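Local coordinates for D-methionine-binding lipoprotein MetQ (Escherichia coli, PDB 4YAH) that binds methionine as the lipoprotein component of an ATP-driven permease that carries D-methionine into the cell, at residues 35-40 / 83-88; 103-108 / 228-233; 183-188 / 203-208. One frame throughout, in Å; residues are numbered along the deposited sequence.

Contact 1: 35-40 / 83-88. With MET (methionine), chain B.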
# COMPACT_ATOMS: atom_id res chain seq x y z
N VAL A 35 -6.46 13.95 8.72
CA VAL A 35 -5.59 12.85 8.30
C VAL A 35 -6.07 12.26 6.99
O VAL A 35 -7.23 11.86 6.88
CB VAL A 35 -5.52 11.74 9.34
CG1 VAL A 35 -4.49 10.70 8.93
CG2 VAL A 35 -5.16 12.31 10.72
N GLY A 36 -5.19 12.22 5.99
CA GLY A 36 -5.51 11.64 4.71
C GLY A 36 -5.35 10.13 4.69
O GLY A 36 -4.32 9.60 5.11
N VAL A 37 -6.38 9.45 4.19
CA VAL A 37 -6.43 7.99 4.12
C VAL A 37 -7.05 7.57 2.79
O VAL A 37 -7.65 8.40 2.10
CB VAL A 37 -7.24 7.38 5.29
CG1 VAL A 37 -6.64 7.82 6.62
CG2 VAL A 37 -8.69 7.79 5.25
N ILE A 38 -6.91 6.30 2.44
CA ILE A 38 -7.46 5.80 1.18
C ILE A 38 -8.82 5.13 1.40
O ILE A 38 -8.99 4.36 2.36
CB ILE A 38 -6.53 4.80 0.49
CG1 ILE A 38 -5.09 5.30 0.48
CG2 ILE A 38 -7.02 4.52 -0.93
CD1 ILE A 38 -4.89 6.60 -0.26
N VAL A 39 -9.77 5.39 0.51
CA VAL A 39 -11.10 4.79 0.63
C VAL A 39 -11.02 3.28 0.56
O VAL A 39 -10.13 2.72 -0.06
CB VAL A 39 -12.07 5.29 -0.46
CG1 VAL A 39 -12.25 6.75 -0.35
CG2 VAL A 39 -11.55 4.97 -1.83
N GLY A 40 -11.97 2.63 1.22
CA GLY A 40 -12.01 1.19 1.27
C GLY A 40 -11.66 0.73 2.67
O GLY A 40 -11.91 1.44 3.64
N ALA A 83 -1.54 15.16 8.36
CA ALA A 83 -0.84 13.89 8.32
C ALA A 83 -1.51 13.04 7.28
O ALA A 83 -2.64 13.33 6.88
CB ALA A 83 -0.90 13.18 9.66
N ASN A 84 -0.83 11.98 6.82
CA ASN A 84 -1.56 10.95 6.10
C ASN A 84 -1.07 9.59 6.53
O ASN A 84 -0.06 9.44 7.22
CB ASN A 84 -1.46 11.14 4.57
CG ASN A 84 -0.05 11.16 4.04
OD1 ASN A 84 0.80 10.34 4.41
ND2 ASN A 84 0.19 12.09 3.11
N ALA A 85 -1.85 8.58 6.15
CA ALA A 85 -1.59 7.24 6.59
C ALA A 85 -1.88 6.27 5.47
O ALA A 85 -2.98 5.69 5.41
CB ALA A 85 -2.43 6.92 7.82
N PHE A 86 -0.92 6.10 4.56
CA PHE A 86 -1.20 5.30 3.37
C PHE A 86 0.00 4.70 2.65
O PHE A 86 -0.19 3.93 1.71
CB PHE A 86 -1.97 6.15 2.34
CG PHE A 86 -1.07 7.02 1.49
CD1 PHE A 86 -0.71 6.62 0.22
CD2 PHE A 86 -0.57 8.23 1.98
CE1 PHE A 86 0.12 7.40 -0.56
CE2 PHE A 86 0.26 9.01 1.19
CZ PHE A 86 0.60 8.60 -0.07
N GLN A 87 1.23 5.07 3.03
CA GLN A 87 2.40 4.71 2.24
C GLN A 87 3.48 4.00 3.06
O GLN A 87 3.54 4.15 4.28
CB GLN A 87 2.99 5.97 1.58
CG GLN A 87 3.73 6.89 2.54
CD GLN A 87 3.86 8.31 2.02
OE1 GLN A 87 4.50 8.56 0.98
NE2 GLN A 87 3.27 9.26 2.74
N HIS A 88 4.30 3.20 2.39
CA HIS A 88 5.45 2.59 3.04
C HIS A 88 6.69 3.46 2.81
O HIS A 88 6.62 4.44 2.06
CB HIS A 88 5.67 1.12 2.55
CG HIS A 88 5.62 0.92 1.07
ND1 HIS A 88 6.48 1.54 0.18
CD2 HIS A 88 4.83 0.11 0.32
CE1 HIS A 88 6.20 1.15 -1.05
NE2 HIS A 88 5.21 0.27 -0.99
N MET B . -0.96 0.16 1.35
CA MET B . -0.02 0.05 0.23
C MET B . 0.79 -1.22 0.38
O MET B . 1.31 -1.46 1.47
CB MET B . 0.92 1.26 0.20
CG MET B . 1.81 1.33 -1.03
SD MET B . 2.92 2.76 -1.06
CE MET B . 1.76 4.07 -1.44
OXT MET B . 0.93 -1.99 -0.59
O HOH W 1 -5.13 4.69 4.07
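I38 and F86 meet where two parallel strands begin to part: CG1 of I38 lies 3.7 Å from CB of F86, the two side chains crossing obliquely. Earlier in the strands the pairing is regular. G36 N donates to A83 O (2.9 Å, N-H...O 166°), and A85 N donates to G36 O at 2.9 Å, nearly in line with that C=O. G36 suits its place, since a CB there would sit only 3.5 Å from CB of N84. After A85 the direct ladder gives way to water: one molecule accepts from I38 N (2.9 Å) and donates to A85 O (2.7 Å), spanning the widening gap.

F86 can be followed outward. Its CB rests on the CG1-CD1 arm of I38, CG1 being the nearer atom. CG lies between the backbone N and the carbonyl carbon (chi1 84°), which turns the ring off the strand pair. CD1 and CE1 then reach the terminal methyl CE of the bound methionine, CE1 at 3.8 Å, an oblique approach. One ring face has Q87 CB above its centre, while CG of N84 lies in plane at the edge. The ring therefore touches the ligand's tip while its own CB holds to I38. H88, next but one along, offers an imidazole face to the ligand sulfur, NE2 to SD being 3.4 Å, so F86, Q87 and H88 together line the methionine pocket.

N84 and Q87 send their amides to N73, the first through ND2 and the second through OE1. Strand 32-38 is flanked on its far side by 60-66 and strand 83-88 by 229-234. Helix 71-78 packs on N84 and F86, and helix 203-206 meets I38.

Contact 2: 103-108 / 228-233. With MET (methionine), chain B.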
# COMPACT_ATOMS: atom_id res chain seq x y z
N LEU A 103 8.80 15.60 4.11
CA LEU A 103 7.90 14.79 4.90
C LEU A 103 8.68 13.78 5.69
O LEU A 103 9.76 13.37 5.26
CB LEU A 103 6.90 14.04 4.03
CG LEU A 103 6.19 14.84 2.95
CD1 LEU A 103 5.25 13.95 2.17
CD2 LEU A 103 5.43 16.02 3.54
N VAL A 104 8.10 13.35 6.80
CA VAL A 104 8.75 12.38 7.67
C VAL A 104 7.74 11.42 8.28
O VAL A 104 6.56 11.76 8.50
CB VAL A 104 9.54 13.07 8.80
CG1 VAL A 104 10.66 13.93 8.22
CG2 VAL A 104 8.63 13.89 9.67
N ALA A 105 8.22 10.21 8.55
CA ALA A 105 7.43 9.19 9.21
C ALA A 105 7.40 9.44 10.71
O ALA A 105 8.44 9.69 11.31
CB ALA A 105 8.00 7.81 8.92
N VAL A 106 6.22 9.34 11.30
CA VAL A 106 6.06 9.52 12.74
C VAL A 106 5.51 8.27 13.40
O VAL A 106 5.24 8.26 14.60
CB VAL A 106 5.14 10.73 13.07
CG1 VAL A 106 5.78 12.03 12.57
CG2 VAL A 106 3.74 10.56 12.48
N GLY A 107 5.38 7.18 12.64
CA GLY A 107 4.92 5.94 13.23
C GLY A 107 4.58 4.91 12.16
O GLY A 107 4.16 5.29 11.07
N ASN A 108 4.78 3.63 12.50
CA ASN A 108 4.39 2.52 11.63
C ASN A 108 2.95 2.12 11.84
O ASN A 108 2.44 2.19 12.95
CB ASN A 108 5.25 1.29 11.90
CG ASN A 108 6.70 1.51 11.61
OD1 ASN A 108 7.07 2.41 10.86
ND2 ASN A 108 7.54 0.67 12.20
N VAL A 228 6.32 -1.89 5.51
CA VAL A 228 5.41 -1.46 6.56
C VAL A 228 4.92 -0.06 6.19
O VAL A 228 5.70 0.79 5.75
CB VAL A 228 6.07 -1.48 7.96
CG1 VAL A 228 7.17 -0.43 8.08
CG2 VAL A 228 5.01 -1.33 9.03
N ASN A 229 3.61 0.17 6.32
CA ASN A 229 3.03 1.47 6.02
C ASN A 229 3.29 2.42 7.20
O ASN A 229 3.65 1.98 8.30
CB ASN A 229 1.52 1.34 5.74
CG ASN A 229 1.22 0.78 4.36
OD1 ASN A 229 0.16 1.06 3.80
ND2 ASN A 229 2.13 -0.04 3.81
N LEU A 230 3.05 3.71 6.97
CA LEU A 230 3.49 4.78 7.85
C LEU A 230 2.41 5.82 8.05
O LEU A 230 1.58 6.04 7.17
CB LEU A 230 4.72 5.48 7.26
CG LEU A 230 5.87 4.60 6.80
CD1 LEU A 230 6.79 5.43 5.92
CD2 LEU A 230 6.61 4.05 7.99
N ILE A 231 2.47 6.49 9.20
CA ILE A 231 1.81 7.78 9.39
C ILE A 231 2.90 8.79 9.11
O ILE A 231 4.02 8.66 9.64
CB ILE A 231 1.23 7.94 10.79
CG1 ILE A 231 0.14 6.89 11.01
CG2 ILE A 231 0.63 9.35 10.98
CD1 ILE A 231 -0.19 6.61 12.46
N VAL A 232 2.59 9.74 8.24
CA VAL A 232 3.55 10.71 7.74
C VAL A 232 3.03 12.13 7.92
O VAL A 232 1.85 12.40 7.71
CB VAL A 232 3.83 10.45 6.27
CG1 VAL A 232 4.69 11.51 5.67
CG2 VAL A 232 4.52 9.11 6.12
N THR A 233 3.94 13.02 8.31
CA THR A 233 3.64 14.45 8.46
C THR A 233 4.67 15.27 7.71
O THR A 233 5.61 14.72 7.14
CB THR A 233 3.65 14.91 9.92
OG1 THR A 233 4.99 14.86 10.43
CG2 THR A 233 2.74 14.05 10.78
N MET B . -0.96 0.16 1.35
CA MET B . -0.02 0.05 0.23
C MET B . 0.79 -1.22 0.38
O MET B . 1.31 -1.46 1.47
CB MET B . 0.92 1.26 0.20
CG MET B . 1.81 1.33 -1.03
SD MET B . 2.92 2.76 -1.06
CE MET B . 1.76 4.07 -1.44
OXT MET B . 0.93 -1.99 -0.59
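The carboxamide of N108 meets L230 and V228: its OD1 lies 3.3 Å from CD2 of L230, a packing contact, and its CG is within 4.2 Å of both V228 methyls. N108 and L230 run side by side, whereas N108 and V228 cross at about a right angle. ND2 of N108 looks elsewhere, to the carbonyl O of G270. The other amide, of N229, points away from strand 103-108 and grips the ligand twice. Its OD1 accepts from the methionine N (2.8 Å) and its ND2 donates to the methionine O (2.9 Å), so the two bonds fix which way the amide is flipped.

Strands 103-108 and 229-233 are antiparallel neighbours in the mixed sheet of one lobe of a periplasmic-binding-protein fold. Their short axes lie 131° apart, consistent with twist and with the bend the bulge puts into 103-108. V104 and T233 form a hydrogen-bonded pair, each N donating to the other's O, and A105 faces V232 as a non-hydrogen-bonded pair. A beta bulge follows: V106 and G107 share the single partner I231, whose O accepts from V106 N (2.8 Å, 175°) while its N donates to G107 O.

V106, at the bulge, sets its methyls against I231 and T233, and helix 241-250 packs on all three. The face of A105, L230 and V232 instead meets helix 89-99 through L230. V106 CG2 takes the place between the backbone N and carbonyl carbon (chi1 of CG1 -63°), which brings it to 3.7 Å from CG2 of I231, while CG1 comes within 3.6 Å of T233 OG1.

Contact 3: 183-188 / 203-208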
# COMPACT_ATOMS: atom_id res chain seq x y z
N GLU A 183 -1.62 2.68 -13.23
CA GLU A 183 -1.79 3.40 -11.98
C GLU A 183 -2.41 2.47 -10.93
O GLU A 183 -3.39 1.78 -11.22
CB GLU A 183 -2.68 4.63 -12.19
CG GLU A 183 -2.11 5.64 -13.20
CD GLU A 183 -1.04 6.54 -12.60
OE1 GLU A 183 -1.14 6.87 -11.40
OE2 GLU A 183 -0.09 6.91 -13.33
N ALA A 184 -1.86 2.47 -9.71
CA ALA A 184 -2.27 1.51 -8.69
C ALA A 184 -3.80 1.38 -8.53
O ALA A 184 -4.31 0.27 -8.40
CB ALA A 184 -1.63 1.86 -7.35
N PRO A 185 -4.55 2.50 -8.53
CA PRO A 185 -6.00 2.35 -8.32
C PRO A 185 -6.73 1.68 -9.46
O PRO A 185 -7.88 1.31 -9.28
CB PRO A 185 -6.50 3.80 -8.17
CG PRO A 185 -5.27 4.61 -7.89
CD PRO A 185 -4.15 3.92 -8.59
N GLN A 186 -6.09 1.55 -10.62
CA GLN A 186 -6.71 0.94 -11.79
C GLN A 186 -6.55 -0.56 -11.77
O GLN A 186 -7.15 -1.24 -12.61
CB GLN A 186 -6.10 1.50 -13.07
CG GLN A 186 -6.29 3.00 -13.22
CD GLN A 186 -7.75 3.37 -13.41
OE1 GLN A 186 -8.39 2.93 -14.38
NE2 GLN A 186 -8.30 4.16 -12.49
N LEU A 187 -5.75 -1.08 -10.85
CA LEU A 187 -5.42 -2.51 -10.92
C LEU A 187 -6.65 -3.42 -10.68
O LEU A 187 -6.82 -4.41 -11.38
CB LEU A 187 -4.28 -2.84 -9.96
CG LEU A 187 -2.89 -2.52 -10.53
CD1 LEU A 187 -2.52 -3.58 -11.57
CD2 LEU A 187 -2.81 -1.16 -11.15
N PRO A 188 -7.56 -3.08 -9.74
CA PRO A 188 -8.74 -3.95 -9.61
C PRO A 188 -9.57 -4.09 -10.90
O PRO A 188 -9.93 -5.21 -11.30
CB PRO A 188 -9.55 -3.27 -8.51
CG PRO A 188 -8.48 -2.64 -7.65
CD PRO A 188 -7.49 -2.09 -8.65
N THR A 203 -3.15 -4.33 -1.54
CA THR A 203 -4.31 -4.72 -0.77
C THR A 203 -5.27 -3.56 -0.54
O THR A 203 -6.47 -3.79 -0.42
CB THR A 203 -3.88 -5.34 0.55
OG1 THR A 203 -2.98 -6.42 0.25
CG2 THR A 203 -5.06 -5.88 1.32
N THR A 204 -4.74 -2.33 -0.54
CA THR A 204 -5.54 -1.08 -0.54
C THR A 204 -6.72 -1.16 -1.51
O THR A 204 -7.87 -0.92 -1.16
CB THR A 204 -4.70 0.13 -0.98
OG1 THR A 204 -3.47 0.19 -0.24
CG2 THR A 204 -5.48 1.42 -0.78
N TYR A 205 -6.38 -1.50 -2.75
CA TYR A 205 -7.33 -1.51 -3.84
C TYR A 205 -7.97 -2.88 -4.06
O TYR A 205 -9.14 -2.94 -4.41
CB TYR A 205 -6.64 -0.98 -5.11
CG TYR A 205 -6.10 0.44 -4.90
CD1 TYR A 205 -4.74 0.68 -4.81
CD2 TYR A 205 -6.97 1.52 -4.79
CE1 TYR A 205 -4.25 1.96 -4.60
CE2 TYR A 205 -6.49 2.82 -4.57
CZ TYR A 205 -5.13 3.02 -4.49
OH TYR A 205 -4.63 4.30 -4.29
N ALA A 206 -7.24 -3.97 -3.82
CA ALA A 206 -7.83 -5.31 -3.86
C ALA A 206 -9.03 -5.41 -2.91
O ALA A 206 -10.06 -6.01 -3.23
CB ALA A 206 -6.80 -6.35 -3.50
N SER A 207 -8.90 -4.77 -1.76
CA SER A 207 -9.96 -4.84 -0.75
C SER A 207 -11.22 -4.09 -1.20
O SER A 207 -12.31 -4.37 -0.71
CB SER A 207 -9.46 -4.28 0.58
OG SER A 207 -9.35 -2.87 0.50
N GLN A 208 -11.08 -3.15 -2.12
CA GLN A 208 -12.24 -2.40 -2.62
C GLN A 208 -13.21 -3.30 -3.38
O GLN A 208 -14.40 -3.01 -3.42
CB GLN A 208 -11.79 -1.25 -3.51
CG GLN A 208 -11.01 -0.17 -2.76
CD GLN A 208 -10.59 0.96 -3.67
OE1 GLN A 208 -10.74 0.89 -4.88
NE2 GLN A 208 -10.02 2.01 -3.08
O HOH W 2 -9.87 2.14 -7.39
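Y205 lays its ring against A184 and P185 and its CB against P188. The phenol CG stands anti to the carbonyl carbon (chi1 -59°), a rotamer that carries the ring out from helix 203-206 over the turn 184-186; chi2 of 109° then sets one face squarely on P185. CA of P185 is 3.7 Å from the ring centroid and 8° off its normal, a CH-pi contact over the face. The proline ring runs alongside: CB meets CE2 at 3.7 Å, and CG lies near CZ and OH. CB of A184 adds a touch on CE1 (3.8 Å). The opposite face is taken by T204 CG2 over its centre, so the ring is clamped between its own helix and the turn.

P188 packs slantwise nearer the root of the side chain, its CG 3.5 Å from CB of Y205 and 3.3 Å from O of Y205. The hydroxyl of Y205 is buried and finds no polar partner in the model, so the fit of the ring rests on shape. Were the ring of Y205 cut back to an alanine, P185 and the T204 methyl would probably lose the surface between them, opening a gap beneath the turn.

The polar link is a water that donates both to O of P185 and to OE1 of Q208 (2.9 Å each). OE1 also lies in plane at the phenol edge.

The clamp joins the turn after strand 178-182 to the helix that starts after strand 196-201, parallel strands of one sheet in an alpha/beta lobe. As in other periplasmic binding proteins, residues at such strand ends face the ligand cleft; here T204 OG1 hydrogen-bonds to the methionine N.

How the contacts relate
Contacts 1 and 2 share a sheet: strand 83-88 is the neighbour of 229-234, joined by a probable hydrogen bond from N84 N to V232 O (2.9 Å), and their centres lie 10 Å apart. Contact 3 belongs to the other lobe, built on the five-strand sheet. Contact 1 reaches it across the cleft: V39 O meets Q208 NE2 at 3.1 Å, and I38 CG2 packs on T204 CG2 at 3.5 Å. Contacts 2 and 3 do not touch, with nearest atoms about 6 Å apart. Methionine completes the link, since 83-88 packs on it and N229 hydrogen-bonds to it from one lobe, T204 from the other, consistent with a closed, ligand-bound binding protein.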